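Local coordinates for protein cytochrome P450 (Novosphingobium aromaticivorans, PDB 3OFT) that belongs to the cytochrome P450 family and holds a haem group inside a largely helical fold, at residues E142-P145 against L146-L150. Numbering follows the deposited sequence.
Sequences EILP and LNIFL
Ile-148 reaches back one helical turn to lie across Leu-144. Ile-148 CB sits 3.6 Å from Leu-144 O, with the carbonyl oxygen of Pro-145 close by as well. Ile-148 CG1, set beside the residue's own backbone N by a chi1 of -69°, comes within 3.4 Å of Leu-144 O. The chain then runs on extended, and Ile-148 CD1 comes to rest against the branch point of Leu-144, 3.6 Å from Leu-144 CG, with CD2 of the leucine a little further off. The two side chains meet at a slant, and both lean on helix 107-128, Leu-144 on Val-120 and Ile-148 on Val-117; branched aliphatic groups suit this buried seam. Under them the backbone forms the first turns of helix 144-152, part of the alpha-helical body of the P450 fold. Ile-148 N donates to Leu-144 O at 2.8 Å and Phe-149 N to Pro-145 O at 2.9 Å. Proline fits a first turn well, because it has no N-H to give and its rigid ring already holds a helical phi; that ring packs on Leu-236, Val-239 and Ala-240 of helix 221-252. Asn-147 N points almost straight at Ile-143 O (N-H...O 179°), and a water gives a second hydrogen bond to the same carbonyl while also donating to Asn-147 OD1, 3.1 Å away. Arg-164 NE is hydrogen-bonded to OD1 as well, so a short amide serves here by offering an acceptor to both donors. Asn-147 ND2 lies beside Ile-143, 3.8 Å from Ile-143 CG2, a methyl-to-amide contact at the start of the helix. Phe-149, one turn after Pro-145, carries its ring away from the proline to Leu-190 and Phe-193 of helix 179-199, and the side chain of Phe-149 lies about 6 Å from the haem.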
loop_
_atom_site.group_PDB
_atom_site.type_symbol
_atom_site.label_atom_id
_atom_site.label_comp_id
_atom_site.label_asym_id
_atom_site.label_seq_id
_atom_site.Cartn_x
_atom_site.Cartn_y
_atom_site.Cartn_z
ATOM N N GLU A 142 9.687 -8.584 -0.699
ATOM C CA GLU A 142 8.813 -9.080 -1.758
ATOM C C GLU A 142 8.389 -10.533 -1.550
ATOM O O GLU A 142 7.677 -11.057 -2.388
ATOM C CB GLU A 142 9.436 -8.895 -3.165
ATOM C CG GLU A 142 9.215 -7.456 -3.682
ATOM C CD GLU A 142 10.083 -6.993 -4.878
ATOM O OE1 GLU A 142 9.871 -5.819 -5.276
ATOM O OE2 GLU A 142 10.959 -7.735 -5.389
ATOM N N ILE A 143 8.851 -11.175 -0.478
ATOM C CA ILE A 143 8.541 -12.572 -0.223
ATOM C C ILE A 143 7.490 -12.644 0.886
ATOM O O ILE A 143 6.521 -13.403 0.805
ATOM C CB ILE A 143 9.822 -13.350 0.195
ATOM C CG1 ILE A 143 10.882 -13.307 -0.912
ATOM C CG2 ILE A 143 9.523 -14.808 0.635
ATOM C CD1 ILE A 143 10.450 -13.998 -2.207
ATOM N N LEU A 144 7.688 -11.840 1.927
ATOM C CA LEU A 144 6.819 -11.927 3.097
ATOM C C LEU A 144 5.308 -11.766 2.814
ATOM O O LEU A 144 4.512 -12.550 3.350
ATOM C CB LEU A 144 7.267 -10.964 4.192
ATOM C CG LEU A 144 6.496 -11.129 5.520
ATOM C CD1 LEU A 144 6.958 -12.374 6.269
ATOM C CD2 LEU A 144 6.655 -9.904 6.404
ATOM N N PRO A 145 4.899 -10.746 2.025
ATOM C CA PRO A 145 3.449 -10.532 1.866
ATOM C C PRO A 145 2.739 -11.711 1.204
ATOM O O PRO A 145 1.619 -12.026 1.584
ATOM C CB PRO A 145 3.369 -9.280 0.969
ATOM C CG PRO A 145 4.688 -8.547 1.247
ATOM C CD PRO A 145 5.670 -9.682 1.346
ATOM N N LEU A 146 3.378 -12.360 0.233
ATOM C CA LEU A 146 2.758 -13.550 -0.361
ATOM C C LEU A 146 2.687 -14.692 0.637
ATOM O O LEU A 146 1.647 -15.332 0.712
ATOM C CB LEU A 146 3.452 -14.001 -1.650
ATOM C CG LEU A 146 2.732 -15.198 -2.320
ATOM C CD1 LEU A 146 1.309 -14.825 -2.832
ATOM C CD2 LEU A 146 3.573 -15.782 -3.473
ATOM N N ASN A 147 3.765 -14.958 1.391
ATOM C CA ASN A 147 3.691 -15.941 2.482
ATOM C C ASN A 147 2.588 -15.648 3.471
ATOM O O ASN A 147 1.872 -16.556 3.933
ATOM C CB ASN A 147 5.026 -16.106 3.245
ATOM C CG ASN A 147 6.111 -16.740 2.397
ATOM O OD1 ASN A 147 5.868 -17.106 1.244
ATOM N ND2 ASN A 147 7.335 -16.839 2.955
ATOM N N ILE A 148 2.439 -14.380 3.838
ATOM C CA ILE A 148 1.345 -14.021 4.735
ATOM C C ILE A 148 -0.017 -14.300 4.083
ATOM O O ILE A 148 -0.921 -14.850 4.719
ATOM C CB ILE A 148 1.492 -12.566 5.231
ATOM C CG1 ILE A 148 2.698 -12.453 6.179
ATOM C CG2 ILE A 148 0.203 -12.059 5.831
ATOM C CD1 ILE A 148 3.034 -11.024 6.517
ATOM N N PHE A 149 -0.149 -13.966 2.806
ATOM C CA PHE A 149 -1.431 -14.184 2.114
ATOM C C PHE A 149 -1.876 -15.626 2.231
ATOM O O PHE A 149 -3.052 -15.916 2.503
ATOM C CB PHE A 149 -1.278 -13.893 0.635
ATOM C CG PHE A 149 -2.517 -14.181 -0.157
ATOM C CD1 PHE A 149 -3.607 -13.308 -0.103
ATOM C CD2 PHE A 149 -2.611 -15.352 -0.914
ATOM C CE1 PHE A 149 -4.763 -13.589 -0.855
ATOM C CE2 PHE A 149 -3.758 -15.628 -1.668
ATOM C CZ PHE A 149 -4.829 -14.732 -1.635
ATOM N N LEU A 150 -0.938 -16.532 1.964
ATOM C CA LEU A 150 -1.230 -17.974 2.011
ATOM C C LEU A 150 -1.684 -18.415 3.404
ATOM O O LEU A 150 -2.547 -19.321 3.561
ATOM C CB LEU A 150 0.037 -18.750 1.626
ATOM C CG LEU A 150 0.288 -19.161 0.175
ATOM C CD1 LEU A 150 -0.756 -18.694 -0.823
ATOM C CD2 LEU A 150 1.711 -18.932 -0.289
HETATM O O HOH W 1 6.649 -15.440 -1.237
#